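Local coordinates for protein NAD-dependent L-serine dehydrogenase (Pseudomonas aeruginosa, PDB 3OBB) that oxidises L-serine and methyl-L-serine with NAD(+) as acceptor, working as a homotetramer, and has low activity toward beta-hydroxyisobutyrate, at residues L180-A192 against R285-T297. Sequence-based numbering, arbitrary orientation.
Sequences LAVLMIGTAEAMA and RDFSVVQKLFDPT
The long interdomain helix of the beta-hydroxyacid dehydrogenase fold, 168-196, is lined along one side by the C-terminal segment 285-297, and F294 is the knob that fits among I185, A188, E189 and A192 on that helix. Its ring is sandwiched: CB of E189 lies over the centre of one face, 3.9 Å from the centroid and 9° off the normal, while CB of L293 covers the opposite face. I185 CG2 meets the ring edge at CZ, 3.7 Å away, and CB of A192 packs against F294 CB at 3.5 Å. The carboxylate of E189 serves another purpose, accepting bonds from the backbone N of M266 and G267 of the second subunit, so the same residue joins the C-terminal packing to the contact with that subunit.

At A188, whose side chain is a single methyl, the two backbones come within 5.0 Å, CA to CA of Q291. There Q291, its chain bent at chi2 (63°), turns its amide to the helix, and NE2 donates to A188 O over 2.8 Å in a nearly straight bond (164°). The amide approaches from above the carbonyl plane, on the face opposite A192 N, leaving the helical bond to that nitrogen in place.

Toward the N-terminal ends of both segments, selenomethionine M184 folds back at chi2 and chi3, bringing CE to 3.6 Å from F287 CZ and SE to 3.7 Å from S288 CB. L180 adds CG, CD1 and CD2 against the same end of the ring, and V290 divides its branches, CG1 against M184 CG and CG2 against I185 CG1. F287 also meets F241 edge-to-face. The side chain of L180 is about 8 Å from that of the active-site K173. The arrangement is characteristic of the all-helical C-terminal domain of the HIBADH-related family, built around the helix that carries this lysine.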
loop_
_atom_site.group_PDB
_atom_site.type_symbol
_atom_site.label_atom_id
_atom_site.label_comp_id
_atom_site.label_asym_id
_atom_site.label_seq_id
_atom_site.Cartn_x
_atom_site.Cartn_y
_atom_site.Cartn_z
ATOM N N LEU A 180 -5.876 -1.753 -15.198
ATOM C CA LEU A 180 -5.747 -3.198 -15.467
ATOM C C LEU A 180 -4.853 -3.911 -14.446
ATOM O O LEU A 180 -5.167 -5.022 -14.005
ATOM C CB LEU A 180 -5.155 -3.447 -16.862
ATOM C CG LEU A 180 -4.736 -4.884 -17.233
ATOM C CD1 LEU A 180 -5.823 -5.909 -17.010
ATOM C CD2 LEU A 180 -4.110 -4.992 -18.701
ATOM N N ALA A 181 -3.751 -3.272 -14.076
ATOM C CA ALA A 181 -2.810 -3.883 -13.176
ATOM C C ALA A 181 -3.478 -4.041 -11.830
ATOM O O ALA A 181 -3.372 -5.070 -11.185
ATOM C CB ALA A 181 -1.527 -3.028 -13.049
ATOM N N VAL A 182 -4.162 -2.994 -11.394
ATOM C CA VAL A 182 -4.905 -3.014 -10.131
ATOM C C VAL A 182 -5.967 -4.097 -10.159
ATOM O O VAL A 182 -6.077 -4.865 -9.195
ATOM C CB VAL A 182 -5.543 -1.650 -9.913
ATOM C CG1 VAL A 182 -6.624 -1.676 -8.822
ATOM C CG2 VAL A 182 -4.421 -0.605 -9.676
ATOM N N LEU A 183 -6.756 -4.190 -11.247
ATOM C CA LEU A 183 -7.796 -5.216 -11.219
ATOM C C LEU A 183 -7.248 -6.633 -11.304
ATOM O O LEU A 183 -7.861 -7.575 -10.767
ATOM C CB LEU A 183 -8.932 -4.966 -12.237
ATOM C CG LEU A 183 -8.602 -4.905 -13.680
ATOM C CD1 LEU A 183 -8.605 -6.356 -14.217
ATOM C CD2 LEU A 183 -9.646 -3.994 -14.395
HETATM N N MSE A 184 -6.104 -6.769 -11.961
HETATM C CA MSE A 184 -5.436 -8.065 -12.067
HETATM C C MSE A 184 -4.864 -8.543 -10.711
HETATM O O MSE A 184 -5.015 -9.712 -10.305
HETATM C CB MSE A 184 -4.355 -8.072 -13.165
HETATM C CG MSE A 184 -3.600 -9.403 -13.257
HETATM SE SE MSE A 184 -4.756 -10.895 -13.840
HETATM C CE MSE A 184 -4.928 -10.528 -15.724
ATOM N N ILE A 185 -4.240 -7.644 -9.976
ATOM C CA ILE A 185 -3.743 -8.056 -8.655
ATOM C C ILE A 185 -4.907 -8.275 -7.704
ATOM O O ILE A 185 -4.936 -9.265 -6.961
ATOM C CB ILE A 185 -2.729 -7.044 -8.091
ATOM C CG1 ILE A 185 -1.597 -6.869 -9.109
ATOM C CG2 ILE A 185 -2.163 -7.543 -6.740
ATOM C CD1 ILE A 185 -0.488 -5.922 -8.641
ATOM N N GLY A 186 -5.881 -7.357 -7.751
ATOM C CA GLY A 186 -7.111 -7.517 -7.008
ATOM C C GLY A 186 -7.691 -8.904 -7.263
ATOM O O GLY A 186 -8.017 -9.621 -6.322
ATOM N N THR A 187 -7.806 -9.301 -8.524
ATOM C CA THR A 187 -8.393 -10.583 -8.881
ATOM C C THR A 187 -7.572 -11.801 -8.370
ATOM O O THR A 187 -8.110 -12.739 -7.761
ATOM C CB THR A 187 -8.704 -10.666 -10.421
ATOM O OG1 THR A 187 -9.566 -9.563 -10.815
ATOM C CG2 THR A 187 -9.408 -12.007 -10.754
ATOM N N ALA A 188 -6.262 -11.745 -8.553
ATOM C CA ALA A 188 -5.371 -12.806 -8.118
ATOM C C ALA A 188 -5.431 -12.991 -6.598
ATOM O O ALA A 188 -5.393 -14.121 -6.089
ATOM C CB ALA A 188 -3.954 -12.475 -8.549
ATOM N N GLU A 189 -5.499 -11.880 -5.869
ATOM C CA GLU A 189 -5.512 -11.945 -4.419
ATOM C C GLU A 189 -6.868 -12.455 -3.912
ATOM O O GLU A 189 -6.930 -13.162 -2.886
ATOM C CB GLU A 189 -5.159 -10.572 -3.813
ATOM C CG GLU A 189 -6.324 -9.710 -3.438
ATOM C CD GLU A 189 -5.888 -8.348 -2.806
ATOM O OE1 GLU A 189 -4.669 -8.054 -2.766
ATOM O OE2 GLU A 189 -6.786 -7.604 -2.342
ATOM N N ALA A 190 -7.940 -12.081 -4.620
ATOM C CA ALA A 190 -9.296 -12.535 -4.257
ATOM C C ALA A 190 -9.420 -14.034 -4.516
ATOM O O ALA A 190 -9.909 -14.765 -3.659
ATOM C CB ALA A 190 -10.350 -11.759 -5.033
HETATM N N MSE A 191 -8.940 -14.502 -5.666
HETATM C CA MSE A 191 -8.970 -15.939 -6.018
HETATM C C MSE A 191 -8.228 -16.774 -4.976
HETATM O O MSE A 191 -8.710 -17.821 -4.524
HETATM C CB MSE A 191 -8.332 -16.184 -7.407
HETATM C CG MSE A 191 -9.124 -15.620 -8.622
HETATM SE SE MSE A 191 -10.856 -16.491 -8.850
HETATM C CE MSE A 191 -10.249 -18.352 -9.083
ATOM N N ALA A 192 -7.065 -16.289 -4.568
ATOM C CA ALA A 192 -6.209 -17.009 -3.619
ATOM C C ALA A 192 -6.844 -17.029 -2.236
ATOM O O ALA A 192 -6.854 -18.051 -1.556
ATOM C CB ALA A 192 -4.810 -16.355 -3.581
ATOM N N ARG A 285 7.391 -13.492 -18.027
ATOM C CA ARG A 285 6.143 -14.238 -17.900
ATOM C C ARG A 285 4.984 -13.289 -18.197
ATOM O O ARG A 285 5.128 -12.038 -18.135
ATOM C CB ARG A 285 6.000 -14.903 -16.509
ATOM C CG ARG A 285 7.142 -15.879 -16.158
ATOM C CD ARG A 285 6.686 -17.358 -16.237
ATOM N NE ARG A 285 7.655 -18.230 -15.563
ATOM C CZ ARG A 285 7.359 -19.341 -14.898
ATOM N NH1 ARG A 285 6.103 -19.769 -14.800
ATOM N NH2 ARG A 285 8.336 -20.040 -14.326
ATOM N N ASP A 286 3.836 -13.873 -18.535
ATOM C CA ASP A 286 2.627 -13.071 -18.680
ATOM C C ASP A 286 2.327 -12.343 -17.354
ATOM O O ASP A 286 2.535 -12.910 -16.270
ATOM C CB ASP A 286 1.438 -13.947 -19.051
ATOM C CG ASP A 286 0.134 -13.171 -18.983
ATOM O OD1 ASP A 286 -0.080 -12.339 -19.915
ATOM O OD2 ASP A 286 -0.638 -13.355 -17.984
ATOM N N PHE A 287 1.823 -11.108 -17.432
ATOM C CA PHE A 287 1.652 -10.293 -16.229
ATOM C C PHE A 287 0.707 -10.936 -15.196
ATOM O O PHE A 287 0.771 -10.592 -14.033
ATOM C CB PHE A 287 1.207 -8.851 -16.583
ATOM C CG PHE A 287 -0.223 -8.748 -17.069
ATOM C CD1 PHE A 287 -0.636 -9.415 -18.235
ATOM C CD2 PHE A 287 -1.172 -8.022 -16.334
ATOM C CE1 PHE A 287 -1.967 -9.320 -18.686
ATOM C CE2 PHE A 287 -2.497 -7.911 -16.767
ATOM C CZ PHE A 287 -2.904 -8.560 -17.939
ATOM N N SER A 288 -0.170 -11.866 -15.598
ATOM C CA SER A 288 -1.010 -12.558 -14.597
ATOM C C SER A 288 -0.225 -13.487 -13.650
ATOM O O SER A 288 -0.778 -13.990 -12.674
ATOM C CB SER A 288 -2.245 -13.242 -15.235
ATOM O OG SER A 288 -1.902 -14.371 -16.018
ATOM N N VAL A 289 1.067 -13.667 -13.920
ATOM C CA VAL A 289 2.015 -14.385 -13.042
ATOM C C VAL A 289 2.058 -13.781 -11.626
ATOM O O VAL A 289 2.496 -14.434 -10.649
ATOM C CB VAL A 289 3.435 -14.446 -13.669
ATOM C CG1 VAL A 289 4.204 -13.094 -13.481
ATOM C CG2 VAL A 289 4.224 -15.621 -13.103
ATOM N N VAL A 290 1.504 -12.575 -11.503
ATOM C CA VAL A 290 1.331 -11.956 -10.198
ATOM C C VAL A 290 0.588 -12.917 -9.258
ATOM O O VAL A 290 0.775 -12.841 -8.053
ATOM C CB VAL A 290 0.650 -10.548 -10.342
ATOM C CG1 VAL A 290 -0.849 -10.666 -10.631
ATOM C CG2 VAL A 290 0.925 -9.644 -9.140
ATOM N N GLN A 291 -0.230 -13.823 -9.822
ATOM C CA GLN A 291 -0.899 -14.898 -9.059
ATOM C C GLN A 291 0.046 -15.638 -8.107
ATOM O O GLN A 291 -0.349 -16.012 -7.018
ATOM C CB GLN A 291 -1.605 -15.916 -9.999
ATOM C CG GLN A 291 -2.582 -16.903 -9.275
ATOM C CD GLN A 291 -3.757 -16.185 -8.610
ATOM O OE1 GLN A 291 -4.786 -15.950 -9.233
ATOM N NE2 GLN A 291 -3.605 -15.840 -7.341
ATOM N N LYS A 292 1.296 -15.836 -8.525
ATOM C CA LYS A 292 2.287 -16.595 -7.772
ATOM C C LYS A 292 2.660 -15.949 -6.420
ATOM O O LYS A 292 3.039 -16.650 -5.448
ATOM C CB LYS A 292 3.548 -16.752 -8.618
ATOM C CG LYS A 292 3.391 -17.689 -9.821
ATOM C CD LYS A 292 4.773 -18.186 -10.268
ATOM C CE LYS A 292 4.706 -19.042 -11.530
ATOM N NZ LYS A 292 4.291 -20.405 -11.074
ATOM N N LEU A 293 2.589 -14.626 -6.361
ATOM C CA LEU A 293 2.735 -13.939 -5.065
ATOM C C LEU A 293 1.773 -14.492 -3.994
ATOM O O LEU A 293 2.148 -14.632 -2.820
ATOM C CB LEU A 293 2.521 -12.429 -5.233
ATOM C CG LEU A 293 3.606 -11.655 -6.003
ATOM C CD1 LEU A 293 3.306 -10.160 -5.925
ATOM C CD2 LEU A 293 4.985 -11.963 -5.425
ATOM N N PHE A 294 0.562 -14.868 -4.415
ATOM C CA PHE A 294 -0.511 -15.256 -3.477
ATOM C C PHE A 294 -0.775 -16.742 -3.347
ATOM O O PHE A 294 -1.367 -17.167 -2.348
ATOM C CB PHE A 294 -1.812 -14.551 -3.861
ATOM C CG PHE A 294 -1.635 -13.094 -4.124
ATOM C CD1 PHE A 294 -1.659 -12.608 -5.425
ATOM C CD2 PHE A 294 -1.409 -12.220 -3.072
ATOM C CE1 PHE A 294 -1.493 -11.265 -5.681
ATOM C CE2 PHE A 294 -1.223 -10.862 -3.315
ATOM C CZ PHE A 294 -1.259 -10.389 -4.626
ATOM N N ASP A 295 -0.382 -17.515 -4.361
ATOM C CA ASP A 295 -0.738 -18.951 -4.468
ATOM C C ASP A 295 0.501 -19.738 -4.127
ATOM O O ASP A 295 1.482 -19.714 -4.884
ATOM C CB ASP A 295 -1.224 -19.293 -5.888
ATOM C CG ASP A 295 -1.542 -20.788 -6.102
ATOM O OD1 ASP A 295 -1.829 -21.106 -7.299
ATOM O OD2 ASP A 295 -1.544 -21.629 -5.140
ATOM N N PRO A 296 0.461 -20.437 -2.972
ATOM C CA PRO A 296 1.618 -21.164 -2.444
ATOM C C PRO A 296 1.901 -22.467 -3.187
ATOM O O PRO A 296 3.034 -22.944 -3.188
ATOM C CB PRO A 296 1.210 -21.460 -1.002
ATOM C CG PRO A 296 -0.324 -21.547 -1.038
ATOM C CD PRO A 296 -0.732 -20.546 -2.095
ATOM N N THR A 297 0.883 -23.026 -3.827
ATOM C CA THR A 297 0.991 -24.358 -4.416
ATOM C C THR A 297 1.324 -24.273 -5.902
ATOM O O THR A 297 0.887 -25.117 -6.688
ATOM C CB THR A 297 -0.333 -25.150 -4.270
ATOM O OG1 THR A 297 -1.278 -24.653 -5.226
ATOM C CG2 THR A 297 -0.918 -25.023 -2.845
#